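Local coordinates for protein sulfate adenylyltransferase (Allochromatium vinosum, PDB 4DNX) that catalyses the transfer of the adenylyl group of ATP to sulfate, forming adenosine 5'-phosphosulfate and diphosphate as a step of sulfur metabolism, at residues L83-E88 with T155-P160; M59-A64 with E121-A126; S336-R341 with P349-D354; E209-M214 with V342-D347; H227-Q232 with T263-D268. All blocks are in the same frame, centred on the assembly; numbering follows the deposited sequence.

Contact 1. Residues L83-E88 with T155-P160; sequences LLCLLE and TAISGP
Leu-87 and Thr-155 face each other as an antiparallel hydrogen-bonded pair: Leu-87 N gives its hydrogen to Thr-155 O at 2.8 Å, and Thr-155 N returns a bond to Leu-87 O at 3.0 Å. One step on, Ile-157 N reaches Cys-85 O at 3.0 Å, nearly along the C=O axis. Between these bonded positions Leu-86 and Ala-156 form a non-hydrogen-bonded pair, where Leu-86 CA leans on Thr-155 O in a CA-H...O contact. On the face carrying this pair, the CD2 methyl of Leu-86 rests against Ala-156 CB at 3.9 Å. On the face of Leu-87 and Thr-155, the end of Ile-157 comes in as well. Its CG1 lies 3.6 Å from Cys-85 SG, while its CD1 meets Leu-87 CD1 at 3.9 Å, the two side chains crossing at about a right angle. With chi1 at 61°, CG1 of Ile-157 sits between the backbone N and the carbonyl carbon, a crowded position that turns the branch toward the sulfur. Replacing Ile-157 by an alanine would probably open a gap beside Cys-85 SG and Leu-87 CD1, taking away the CG1 and CD1 they pack on. The pairing sets the short strand 86-87 against strand 155-163 in the mixed sheet of the PUA-like domain. Beyond the last paired residues a water carries the connection onward, accepting from Cys-85 N and donating to Ile-157 O. Further out, Met-115 of strand 111-116 packs on Ile-157, and Thr-155 OG1 is hydrogen-bonded to Gln-122 OE1 on the neighbouring strand 119-122.

Contact 2. Residues M59-A64 with E121-A126; sequences MNLADA and EQVSDA
Glu-121 OE1 accepts the backbone hydrogen of Leu-61 N at 2.8 Å, with an N-H...O angle of 163°. The donor comes to the syn side of the carboxylate, 22° out of its plane. The second oxygen is also engaged: a water donates to Glu-121 OE2 and accepts from Ala-62 N, so the carboxylate serves two successive amides at the start of helix 61-70, one directly and one through the water. The side chain spans the distance because it runs extended beyond CG (chi2 172°), and OE1 also comes to rest 3.4 Å from Asn-60 CB and 3.5 Å from Leu-61 CB. Asn-60 is the N-cap of this helix. Its OD1 takes the hydrogen of Asp-63 N at 2.8 Å in an almost straight bond, and the Asn-60 side chain and Glu-121 thus divide the first-turn amides between them. A negative carboxylate here is likely to be stabilised by the positive end of the helix dipole. A glutamine in place of Glu-121 would probably give up this charge match with the helix start and, if its amide nitrogen faced Leu-61 N, lose the bond as well. Next to the polar group the contact turns apolar: Leu-61 CD2 approaches Val-123 CG1 at 4.1 Å, while CD1 of the same leucine lies 3.8 Å from Gln-122 O. Val-123 directly follows strand 119-122, and it packs further on Met-128 and Met-131 of helix 125-136 and on Ala-156 of strand 155-163.

Contact 3. Residues S336-R341 with P349-D354; sequences SKKLGR and PDHTPD
His-351, in the loop before strand 356-357, meets Ser-336 at the turn that joins strands 333-336 and 341-344, a beta hairpin closed by a G1 bulge in which Gly-340 and Arg-341 both face Ser-336. Its NE2 is 2.8 Å from Ser-336 OG, which lies at the ring edge, near its plane; either atom could be the donor. At the other end of the imidazole, ND1 gives a weak hydrogen bond to OD2 of the preceding Asp-350 at 2.9 Å. The two bonds, one of them weak, probably limit how far the ring can turn. Lys-338 lays CD over the centre of one face, 4.2 Å from the ring centroid in a CH-pi contact, and its ammonium continues to a salt bridge with Asp-355. Leu-339 CD1 lies obliquely against the ring, 4.0 Å from His-351 NE2. Further along, Thr-352 OG1 bonds to Asp-354 OD2 from above the carboxylate plane, within the loop itself. Asp-354 O then receives a weak bond from Lys-337 NZ at 3.2 Å. Ser-336 OG, held anti to its own backbone N (chi1 170°), also accepts from Leu-339 N at 2.9 Å, an ST motif.

Contact 4. Residues E209-M214 with V342-D347; sequences EELCKM and VVMMRD
Met-214 and Met-344 run alongside each other, pointing opposite ways, with Met-214 SD 3.7 Å from Met-344 CE. The bend at chi3 of Met-344 turns its CE toward that sulfur, while chi3 of Met-214 (-116°) sends its own CE against the strand backbone, where it lies 3.7 Å from Val-342 O and 4.0 Å from Val-343 CA. The methyl rests on backbone as much as on side chains, and Val-342 CG1 meets it at 4.3 Å. One turn earlier on the helix, Glu-210 crosses Val-342 at a slant with its aliphatic part, CG standing 3.7 Å from Val-342 CB. The chain of Glu-210 folds at chi2 (-62°), and its carboxylate has Arg-206 and Arg-380 as long, weak ionic partners. Leu-211 completes the row from the flank, CD1 touching Met-344 SD at 4.2 Å. That same sulfur covers part of one face of the Arg-346 guanidinium, whose NE is bonded to Asp-347 OD1 at 2.9 Å in a salt bridge. Across the contact no hydrogen bond forms; the segments are joined by two thioether chains, Leu-211, Val-342 and the alkyl part of Glu-210. The axes of helix 209-214 and strand 342-344 approach to 8.5 Å at a crossing angle of -62°. This is helix-on-sheet packing: helix 206-219, which leads into strand 223-230 of the Rossmann-like parallel sheet, rests against an outermost strand of the small antiparallel sheet.

Contact 5. Residues H227-Q232 with T263-D268; sequences HMLLGQ and TGYGFD
Met-228 and Tyr-265 carry the bonds that join the two strands in parallel: Met-228 N to Thr-263 O at 2.8 Å, Tyr-265 N to Met-228 O at 3.0 Å and Leu-230 N to Tyr-265 O at 2.9 Å. On one face His-227 and Tyr-265 form an offset stack, centroids 4.5 Å apart and planes at 24°. Tyr-265 CD1 lies over the centre of the imidazole, 3.4 Å from His-227 CE1, while Thr-263 OG1, itself hydrogen-bonded to Ile-226 O, comes to the edge of that ring near its plane, 3.1 Å from His-227 CD2. The tyrosine ring is set there by chi1 of 70°, which places CG between the backbone N and the carbonyl carbon. Both imidazole nitrogens have partners elsewhere, ND1 with Arg-284 and NE2 with Tyr-51 OH, so the stacked ring is also fixed in rotation. Leu-229 adds CD1 beside Tyr-265 CZ and, with the same methyl, touches Phe-267 O. On the other face Met-228 pairs with Gly-264, and Leu-230 packs over that glycine. Leu-230 CD1 comes to 3.7 Å from Gly-264 C, and a CB on Gly-264 would clash with that methyl, consistent with the close approach of the strands here, the CA atoms of Met-228 and Gly-264 being 4.2 Å apart. Helix 240-254, which links the strands, covers Met-228 and Leu-230, making this a beta-alpha-beta crossover at the 260-266 edge of the five-stranded parallel sheet of the Rossmann-like ATP-sulfurylase domain.

From the N terminus, contact 2 opens first at 59-64, and contact 1 opens at 83-88 before contact 2 closes at 121-126; contact 1 closes at 155-160, so the two cross. They touch through backbone bonds and tie the start of helix 61-70 and strands 86-87, 119-122 and 155-163 together within the PUA-like domain. The ATP-sulfurylase part follows in series. Contact 4, setting helix 206-219 on the small antiparallel sheet, encloses all of contact 5, which closes a short loop through one crossover helix. Contact 3 opens just before contact 4 closes and ends at 349-354, so these also cross; it ties the turn after strand 333-336 to the loop before strand 356-357.

Contact 1. Residues L83-E88 with T155-P160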
# COMPACT_ATOMS: atom_id res chain seq x y z
N LEU A 83 26.23 2.98 1.40
CA LEU A 83 25.22 2.78 0.37
C LEU A 83 25.91 2.98 -0.96
O LEU A 83 26.09 4.12 -1.39
CB LEU A 83 24.10 3.82 0.49
CG LEU A 83 23.13 3.70 1.65
CD1 LEU A 83 22.01 4.78 1.45
CD2 LEU A 83 22.53 2.29 1.79
N LEU A 84 26.32 1.88 -1.58
CA LEU A 84 27.13 1.98 -2.80
C LEU A 84 26.37 1.49 -4.03
O LEU A 84 25.50 0.60 -3.96
CB LEU A 84 28.42 1.18 -2.64
CG LEU A 84 29.50 1.81 -1.74
CD1 LEU A 84 30.54 0.79 -1.38
CD2 LEU A 84 30.18 3.01 -2.47
N CYS A 85 26.70 2.10 -5.17
CA CYS A 85 26.26 1.57 -6.48
C CYS A 85 27.52 1.18 -7.23
O CYS A 85 28.18 2.01 -7.88
CB CYS A 85 25.50 2.64 -7.28
SG CYS A 85 24.92 1.96 -8.85
N LEU A 86 27.87 -0.10 -7.09
CA LEU A 86 29.09 -0.64 -7.70
C LEU A 86 28.72 -1.34 -9.00
O LEU A 86 27.71 -2.04 -9.06
CB LEU A 86 29.73 -1.64 -6.75
CG LEU A 86 30.43 -1.04 -5.52
CD1 LEU A 86 30.82 -2.13 -4.52
CD2 LEU A 86 31.68 -0.34 -6.00
N LEU A 87 29.58 -1.18 -10.00
CA LEU A 87 29.35 -1.70 -11.37
C LEU A 87 30.66 -2.32 -11.86
O LEU A 87 31.75 -1.91 -11.46
CB LEU A 87 28.99 -0.55 -12.29
CG LEU A 87 27.73 0.30 -11.96
CD1 LEU A 87 27.71 1.44 -12.98
CD2 LEU A 87 26.47 -0.55 -12.03
N GLU A 88 30.55 -3.26 -12.80
CA GLU A 88 31.73 -3.81 -13.43
C GLU A 88 32.47 -2.71 -14.23
O GLU A 88 33.71 -2.62 -14.24
CB GLU A 88 31.28 -4.95 -14.34
CG GLU A 88 32.41 -5.65 -15.06
CD GLU A 88 33.46 -6.16 -14.09
OE1 GLU A 88 33.07 -6.67 -13.01
OE2 GLU A 88 34.67 -6.04 -14.41
N THR A 155 33.69 -0.27 -9.80
CA THR A 155 33.43 1.11 -10.20
C THR A 155 32.24 1.64 -9.41
O THR A 155 31.12 1.17 -9.57
CB THR A 155 33.15 1.22 -11.72
OG1 THR A 155 34.29 0.74 -12.46
CG2 THR A 155 32.91 2.68 -12.14
N ALA A 156 32.49 2.64 -8.56
CA ALA A 156 31.42 3.23 -7.75
C ALA A 156 30.89 4.50 -8.42
O ALA A 156 31.69 5.40 -8.76
CB ALA A 156 31.97 3.57 -6.37
N ILE A 157 29.58 4.57 -8.63
CA ILE A 157 28.96 5.79 -9.15
C ILE A 157 28.15 6.41 -8.02
O ILE A 157 27.46 5.69 -7.25
CB ILE A 157 28.13 5.53 -10.43
CG1 ILE A 157 26.99 4.55 -10.16
CG2 ILE A 157 29.07 4.91 -11.50
CD1 ILE A 157 25.97 4.48 -11.34
N SER A 158 28.28 7.72 -7.87
CA SER A 158 27.68 8.39 -6.70
C SER A 158 26.93 9.64 -7.11
O SER A 158 27.19 10.21 -8.20
CB SER A 158 28.75 8.75 -5.64
OG SER A 158 29.82 9.50 -6.21
N GLY A 159 25.97 10.03 -6.27
CA GLY A 159 25.12 11.19 -6.57
C GLY A 159 23.67 10.96 -6.17
O GLY A 159 23.27 9.80 -5.86
N PRO A 160 22.87 12.02 -6.19
CA PRO A 160 21.49 11.95 -5.71
C PRO A 160 20.58 11.21 -6.71
O PRO A 160 20.84 11.24 -7.93
CB PRO A 160 21.06 13.44 -5.60
CG PRO A 160 21.95 14.14 -6.61
CD PRO A 160 23.24 13.38 -6.67
O HOH W 1 28.35 4.46 -5.02
O HOH W 2 36.11 -1.11 -12.40

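Contact 2. Residues M59-A64 with E121-A126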
# COMPACT_ATOMS: atom_id res chain seq x y z
N MET A 59 26.60 6.86 -2.21
CA MET A 59 27.76 7.47 -1.58
C MET A 59 28.97 7.46 -2.48
O MET A 59 29.22 6.49 -3.20
CB MET A 59 28.13 6.69 -0.31
CG MET A 59 27.10 6.78 0.77
SD MET A 59 27.70 5.96 2.26
CE MET A 59 26.20 5.99 3.25
N ASN A 60 29.78 8.53 -2.37
CA ASN A 60 31.14 8.44 -2.93
C ASN A 60 32.05 7.58 -2.01
O ASN A 60 31.63 7.17 -0.89
CB ASN A 60 31.75 9.83 -3.18
CG ASN A 60 31.90 10.65 -1.90
OD1 ASN A 60 32.06 10.12 -0.79
ND2 ASN A 60 31.92 11.96 -2.08
N LEU A 61 33.27 7.31 -2.47
CA LEU A 61 34.16 6.44 -1.73
C LEU A 61 34.51 7.01 -0.35
O LEU A 61 34.55 6.27 0.63
CB LEU A 61 35.45 6.23 -2.52
CG LEU A 61 35.78 4.80 -2.86
CD1 LEU A 61 37.17 4.72 -3.53
CD2 LEU A 61 35.70 3.88 -1.63
N ALA A 62 34.75 8.32 -0.25
CA ALA A 62 35.05 8.90 1.09
C ALA A 62 33.91 8.72 2.13
O ALA A 62 34.17 8.36 3.28
CB ALA A 62 35.44 10.39 0.97
N ASP A 63 32.68 8.95 1.73
CA ASP A 63 31.55 8.70 2.61
C ASP A 63 31.39 7.20 2.93
O ASP A 63 31.04 6.83 4.06
CB ASP A 63 30.23 9.23 1.99
CG ASP A 63 30.12 10.74 2.09
OD1 ASP A 63 30.65 11.31 3.07
OD2 ASP A 63 29.49 11.37 1.20
N ALA A 64 31.58 6.34 1.92
CA ALA A 64 31.50 4.90 2.16
C ALA A 64 32.56 4.41 3.15
O ALA A 64 32.26 3.58 4.06
CB ALA A 64 31.56 4.10 0.84
N GLU A 121 34.25 6.56 -9.47
CA GLU A 121 35.50 6.23 -8.78
C GLU A 121 35.83 4.73 -8.86
O GLU A 121 34.92 3.91 -8.83
CB GLU A 121 35.40 6.63 -7.29
CG GLU A 121 35.15 8.14 -7.06
CD GLU A 121 34.87 8.50 -5.60
OE1 GLU A 121 33.86 8.02 -5.07
OE2 GLU A 121 35.67 9.26 -4.99
N GLN A 122 37.10 4.38 -8.98
CA GLN A 122 37.52 2.99 -8.87
C GLN A 122 37.86 2.67 -7.43
O GLN A 122 38.60 3.42 -6.79
CB GLN A 122 38.77 2.75 -9.74
CG GLN A 122 38.62 3.26 -11.16
CD GLN A 122 37.39 2.66 -11.84
OE1 GLN A 122 37.12 1.46 -11.70
NE2 GLN A 122 36.64 3.50 -12.56
N VAL A 123 37.36 1.55 -6.92
CA VAL A 123 37.68 1.10 -5.58
C VAL A 123 38.85 0.12 -5.58
O VAL A 123 38.83 -0.87 -6.33
CB VAL A 123 36.47 0.44 -4.93
CG1 VAL A 123 36.72 0.34 -3.43
CG2 VAL A 123 35.19 1.25 -5.25
N SER A 124 39.88 0.40 -4.77
CA SER A 124 41.07 -0.48 -4.73
C SER A 124 40.78 -1.74 -3.91
O SER A 124 39.81 -1.77 -3.13
CB SER A 124 42.28 0.25 -4.14
OG SER A 124 42.06 0.42 -2.73
N ASP A 125 41.61 -2.76 -4.08
CA ASP A 125 41.54 -3.97 -3.25
C ASP A 125 41.61 -3.59 -1.77
O ASP A 125 40.85 -4.13 -0.96
CB ASP A 125 42.66 -4.96 -3.57
CG ASP A 125 42.56 -5.54 -4.97
OD1 ASP A 125 41.52 -5.37 -5.65
OD2 ASP A 125 43.57 -6.16 -5.41
N ALA A 126 42.52 -2.68 -1.42
CA ALA A 126 42.71 -2.30 -0.02
C ALA A 126 41.47 -1.61 0.54
O ALA A 126 41.07 -1.89 1.67
CB ALA A 126 43.95 -1.44 0.14
O HOH W 3 35.38 10.12 -2.45

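Contact 3. Residues S336-R341 with P349-D354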
# COMPACT_ATOMS: atom_id res chain seq x y z
N SER A 336 6.47 -21.91 30.63
CA SER A 336 6.57 -22.21 32.05
C SER A 336 5.35 -22.99 32.52
O SER A 336 4.22 -22.49 32.44
CB SER A 336 6.62 -20.93 32.90
OG SER A 336 6.49 -21.27 34.28
N LYS A 337 5.58 -24.20 33.04
CA LYS A 337 4.52 -25.01 33.59
C LYS A 337 3.99 -24.35 34.85
O LYS A 337 2.79 -24.45 35.16
CB LYS A 337 5.05 -26.39 33.97
CG LYS A 337 5.40 -27.25 32.77
CD LYS A 337 5.70 -28.65 33.25
CE LYS A 337 7.01 -29.13 32.67
NZ LYS A 337 7.33 -30.46 33.22
N LYS A 338 4.88 -23.71 35.60
CA LYS A 338 4.50 -23.08 36.88
C LYS A 338 3.60 -21.87 36.67
O LYS A 338 2.67 -21.65 37.44
CB LYS A 338 5.73 -22.67 37.68
CG LYS A 338 6.44 -23.80 38.39
CD LYS A 338 7.70 -23.28 39.08
CE LYS A 338 7.82 -23.82 40.48
NZ LYS A 338 9.18 -24.38 40.73
N LEU A 339 3.89 -21.08 35.63
CA LEU A 339 3.14 -19.84 35.37
C LEU A 339 2.02 -19.99 34.35
O LEU A 339 1.14 -19.11 34.25
CB LEU A 339 4.10 -18.70 34.95
CG LEU A 339 5.27 -18.43 35.92
CD1 LEU A 339 6.27 -17.46 35.28
CD2 LEU A 339 4.80 -17.95 37.31
N GLY A 340 2.05 -21.07 33.56
CA GLY A 340 1.06 -21.29 32.50
C GLY A 340 1.13 -20.31 31.35
O GLY A 340 0.11 -19.92 30.78
N ARG A 341 2.34 -19.93 30.97
CA ARG A 341 2.52 -19.05 29.86
C ARG A 341 3.96 -19.08 29.41
O ARG A 341 4.84 -19.60 30.11
CB ARG A 341 2.14 -17.61 30.23
CG ARG A 341 2.92 -17.02 31.38
CD ARG A 341 2.41 -15.59 31.55
NE ARG A 341 3.47 -14.66 31.87
CZ ARG A 341 3.87 -14.39 33.10
NH1 ARG A 341 3.28 -14.97 34.13
NH2 ARG A 341 4.86 -13.53 33.30
N PRO A 349 14.20 -16.73 37.11
CA PRO A 349 15.37 -17.36 37.74
C PRO A 349 15.00 -18.34 38.86
O PRO A 349 15.85 -19.12 39.31
CB PRO A 349 16.17 -16.16 38.30
CG PRO A 349 15.44 -14.92 37.82
CD PRO A 349 14.03 -15.36 37.61
N ASP A 350 13.74 -18.29 39.30
CA ASP A 350 13.20 -19.17 40.35
C ASP A 350 12.91 -20.58 39.82
O ASP A 350 12.68 -21.50 40.59
CB ASP A 350 11.93 -18.55 40.96
CG ASP A 350 11.07 -17.84 39.90
OD1 ASP A 350 11.41 -16.71 39.49
OD2 ASP A 350 10.05 -18.42 39.48
N HIS A 351 12.93 -20.73 38.50
CA HIS A 351 12.65 -22.00 37.83
C HIS A 351 13.89 -22.88 37.70
O HIS A 351 15.01 -22.39 37.54
CB HIS A 351 12.08 -21.77 36.42
CG HIS A 351 10.70 -21.18 36.39
ND1 HIS A 351 10.25 -20.26 37.31
CD2 HIS A 351 9.68 -21.37 35.52
CE1 HIS A 351 9.01 -19.91 37.02
NE2 HIS A 351 8.64 -20.58 35.93
N THR A 352 13.67 -24.19 37.77
CA THR A 352 14.65 -25.21 37.40
C THR A 352 14.38 -25.57 35.92
O THR A 352 13.32 -25.20 35.39
CB THR A 352 14.50 -26.48 38.28
OG1 THR A 352 13.11 -26.84 38.37
CG2 THR A 352 15.03 -26.24 39.70
N PRO A 353 15.30 -26.27 35.25
CA PRO A 353 15.06 -26.65 33.86
C PRO A 353 13.78 -27.47 33.66
O PRO A 353 13.11 -27.31 32.65
CB PRO A 353 16.30 -27.49 33.49
CG PRO A 353 17.10 -27.64 34.75
CD PRO A 353 16.71 -26.50 35.63
N ASP A 354 13.43 -28.30 34.64
CA ASP A 354 12.22 -29.13 34.57
C ASP A 354 10.90 -28.33 34.64
O ASP A 354 9.84 -28.88 34.36
CB ASP A 354 12.22 -30.23 35.64
CG ASP A 354 13.44 -30.16 36.57
OD1 ASP A 354 14.58 -30.32 36.09
OD2 ASP A 354 13.24 -29.95 37.80

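Contact 4. Residues E209-M214 with V342-D347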
# COMPACT_ATOMS: atom_id res chain seq x y z
N GLU A 209 4.81 -14.50 19.28
CA GLU A 209 3.63 -13.72 19.64
C GLU A 209 3.79 -13.17 21.06
O GLU A 209 3.58 -11.97 21.33
CB GLU A 209 2.40 -14.64 19.57
CG GLU A 209 1.14 -14.04 20.15
CD GLU A 209 0.01 -15.05 20.36
OE1 GLU A 209 -0.07 -16.12 19.65
OE2 GLU A 209 -0.80 -14.78 21.26
N GLU A 210 4.18 -14.07 21.96
CA GLU A 210 4.35 -13.70 23.36
C GLU A 210 5.55 -12.78 23.57
O GLU A 210 5.54 -11.95 24.46
CB GLU A 210 4.43 -14.96 24.24
CG GLU A 210 3.14 -15.82 24.21
CD GLU A 210 1.90 -15.10 24.75
OE1 GLU A 210 0.79 -15.51 24.35
OE2 GLU A 210 2.05 -14.16 25.58
N LEU A 211 6.60 -12.90 22.74
CA LEU A 211 7.72 -12.00 22.83
C LEU A 211 7.29 -10.58 22.52
O LEU A 211 7.68 -9.66 23.25
CB LEU A 211 8.80 -12.39 21.83
CG LEU A 211 10.09 -11.59 21.93
CD1 LEU A 211 10.70 -11.78 23.32
CD2 LEU A 211 11.00 -12.13 20.85
N CYS A 212 6.47 -10.42 21.48
CA CYS A 212 5.90 -9.08 21.15
C CYS A 212 5.09 -8.54 22.33
O CYS A 212 5.25 -7.37 22.70
CB CYS A 212 5.04 -9.13 19.90
SG CYS A 212 6.03 -9.32 18.40
N LYS A 213 4.27 -9.40 22.94
CA LYS A 213 3.43 -8.98 24.08
C LYS A 213 4.24 -8.61 25.31
O LYS A 213 3.92 -7.60 25.98
CB LYS A 213 2.39 -10.07 24.40
CG LYS A 213 1.35 -10.15 23.30
CD LYS A 213 0.37 -11.32 23.53
CE LYS A 213 -0.78 -11.28 22.57
NZ LYS A 213 -1.58 -12.56 22.85
N MET A 214 5.28 -9.41 25.61
CA MET A 214 6.25 -9.07 26.71
C MET A 214 6.90 -7.72 26.50
O MET A 214 7.00 -6.91 27.44
CB MET A 214 7.37 -10.14 26.80
CG MET A 214 6.91 -11.39 27.45
SD MET A 214 8.34 -12.55 27.44
CE MET A 214 7.70 -13.85 26.40
N VAL A 342 4.16 -18.51 28.23
CA VAL A 342 5.47 -18.38 27.63
C VAL A 342 6.23 -17.24 28.31
O VAL A 342 5.67 -16.15 28.52
CB VAL A 342 5.31 -18.18 26.13
CG1 VAL A 342 6.67 -17.92 25.50
CG2 VAL A 342 4.67 -19.43 25.51
N VAL A 343 7.47 -17.51 28.70
CA VAL A 343 8.32 -16.50 29.33
C VAL A 343 9.71 -16.52 28.69
O VAL A 343 10.10 -17.51 28.04
CB VAL A 343 8.45 -16.71 30.86
CG1 VAL A 343 7.09 -16.51 31.55
CG2 VAL A 343 9.01 -18.11 31.21
N MET A 344 10.46 -15.44 28.88
CA MET A 344 11.91 -15.48 28.67
C MET A 344 12.54 -16.20 29.86
O MET A 344 12.39 -15.81 31.02
CB MET A 344 12.49 -14.07 28.50
CG MET A 344 12.48 -13.63 27.06
SD MET A 344 12.98 -11.90 26.87
CE MET A 344 11.70 -11.01 27.75
N MET A 345 13.26 -17.28 29.57
CA MET A 345 13.84 -18.12 30.62
C MET A 345 14.71 -17.32 31.60
O MET A 345 14.65 -17.53 32.82
CB MET A 345 14.61 -19.26 29.97
CG MET A 345 13.77 -20.11 29.01
SD MET A 345 14.58 -21.67 28.60
CE MET A 345 15.53 -21.14 27.19
N ARG A 346 15.46 -16.36 31.06
CA ARG A 346 16.36 -15.50 31.85
C ARG A 346 15.62 -14.70 32.93
O ARG A 346 16.20 -14.35 33.96
CB ARG A 346 17.18 -14.58 30.91
CG ARG A 346 16.37 -13.54 30.15
CD ARG A 346 16.96 -12.12 30.25
NE ARG A 346 15.94 -11.10 29.97
CZ ARG A 346 15.96 -10.23 28.95
NH1 ARG A 346 16.97 -10.23 28.09
NH2 ARG A 346 14.97 -9.36 28.80
N ASP A 347 14.33 -14.47 32.73
CA ASP A 347 13.51 -13.64 33.61
C ASP A 347 12.70 -14.47 34.60
O ASP A 347 11.93 -13.92 35.39
CB ASP A 347 12.60 -12.73 32.79
CG ASP A 347 13.37 -11.62 32.09
OD1 ASP A 347 14.51 -11.34 32.53
OD2 ASP A 347 12.87 -11.04 31.09

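Contact 5. Residues H227-Q232 with T263-D268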
# COMPACT_ATOMS: atom_id res chain seq x y z
N HIS A 227 6.98 -6.06 11.01
CA HIS A 227 7.62 -5.46 9.82
C HIS A 227 8.24 -6.64 9.08
O HIS A 227 9.32 -7.11 9.44
CB HIS A 227 8.64 -4.43 10.30
CG HIS A 227 8.96 -3.36 9.28
ND1 HIS A 227 10.22 -2.80 9.17
CD2 HIS A 227 8.21 -2.79 8.31
CE1 HIS A 227 10.22 -1.89 8.21
NE2 HIS A 227 9.01 -1.87 7.66
N MET A 228 7.55 -7.12 8.06
CA MET A 228 7.94 -8.38 7.39
C MET A 228 8.97 -8.11 6.30
O MET A 228 8.86 -7.12 5.55
CB MET A 228 6.72 -9.09 6.79
CG MET A 228 5.67 -9.68 7.89
SD MET A 228 4.25 -10.43 7.08
CE MET A 228 3.56 -9.07 6.10
N LEU A 229 9.99 -8.96 6.24
CA LEU A 229 11.01 -8.77 5.21
C LEU A 229 10.45 -9.45 3.96
O LEU A 229 10.28 -10.67 3.93
CB LEU A 229 12.35 -9.37 5.67
CG LEU A 229 13.44 -9.41 4.57
CD1 LEU A 229 13.57 -8.06 3.81
CD2 LEU A 229 14.72 -9.80 5.27
N LEU A 230 10.14 -8.64 2.93
CA LEU A 230 9.62 -9.13 1.67
C LEU A 230 10.78 -9.44 0.72
O LEU A 230 11.76 -8.71 0.67
CB LEU A 230 8.75 -8.05 1.01
CG LEU A 230 7.64 -7.60 1.98
CD1 LEU A 230 6.95 -6.37 1.37
CD2 LEU A 230 6.64 -8.68 2.26
N GLY A 231 10.64 -10.50 -0.07
CA GLY A 231 11.69 -10.77 -1.04
C GLY A 231 11.39 -12.05 -1.74
O GLY A 231 10.32 -12.63 -1.53
N GLN A 232 12.31 -12.50 -2.58
CA GLN A 232 12.10 -13.77 -3.31
C GLN A 232 12.08 -14.94 -2.31
O GLN A 232 12.83 -14.95 -1.33
CB GLN A 232 13.13 -13.97 -4.44
CG GLN A 232 13.42 -12.72 -5.33
CD GLN A 232 12.69 -12.73 -6.70
OE1 GLN A 232 12.74 -13.71 -7.46
NE2 GLN A 232 12.04 -11.61 -7.02
N THR A 263 2.85 -5.24 8.21
CA THR A 263 3.45 -4.39 7.16
C THR A 263 4.67 -5.11 6.65
O THR A 263 5.09 -6.14 7.21
CB THR A 263 3.98 -3.04 7.71
OG1 THR A 263 5.11 -3.28 8.56
CG2 THR A 263 2.87 -2.25 8.46
N GLY A 264 5.28 -4.54 5.63
CA GLY A 264 6.50 -5.14 5.06
C GLY A 264 7.38 -4.15 4.33
O GLY A 264 6.93 -3.04 3.95
N TYR A 265 8.63 -4.55 4.11
CA TYR A 265 9.55 -3.69 3.40
C TYR A 265 10.45 -4.56 2.54
O TYR A 265 10.50 -5.77 2.70
CB TYR A 265 10.38 -2.86 4.40
CG TYR A 265 11.38 -3.68 5.19
CD1 TYR A 265 10.97 -4.56 6.18
CD2 TYR A 265 12.75 -3.66 4.83
CE1 TYR A 265 11.88 -5.30 6.87
CE2 TYR A 265 13.68 -4.43 5.52
CZ TYR A 265 13.22 -5.26 6.51
OH TYR A 265 14.13 -6.00 7.22
N GLY A 266 11.17 -3.90 1.63
CA GLY A 266 12.07 -4.65 0.71
C GLY A 266 13.51 -4.14 0.77
O GLY A 266 13.76 -2.96 0.51
N PHE A 267 14.44 -5.06 1.09
CA PHE A 267 15.87 -4.74 1.23
C PHE A 267 16.65 -6.08 1.35
O PHE A 267 16.26 -6.95 2.13
CB PHE A 267 16.09 -3.93 2.52
CG PHE A 267 17.54 -3.54 2.76
CD1 PHE A 267 18.20 -2.65 1.89
CD2 PHE A 267 18.22 -4.05 3.86
CE1 PHE A 267 19.54 -2.29 2.14
CE2 PHE A 267 19.55 -3.70 4.11
CZ PHE A 267 20.20 -2.79 3.22
N ASP A 268 17.74 -6.24 0.59
CA ASP A 268 18.45 -7.54 0.66
C ASP A 268 19.20 -7.64 1.98
O ASP A 268 19.92 -6.73 2.36
CB ASP A 268 19.42 -7.69 -0.53
CG ASP A 268 18.71 -7.98 -1.85
OD1 ASP A 268 17.51 -8.34 -1.85
OD2 ASP A 268 19.36 -7.86 -2.93
O HOH W 4 14.94 -9.81 0.76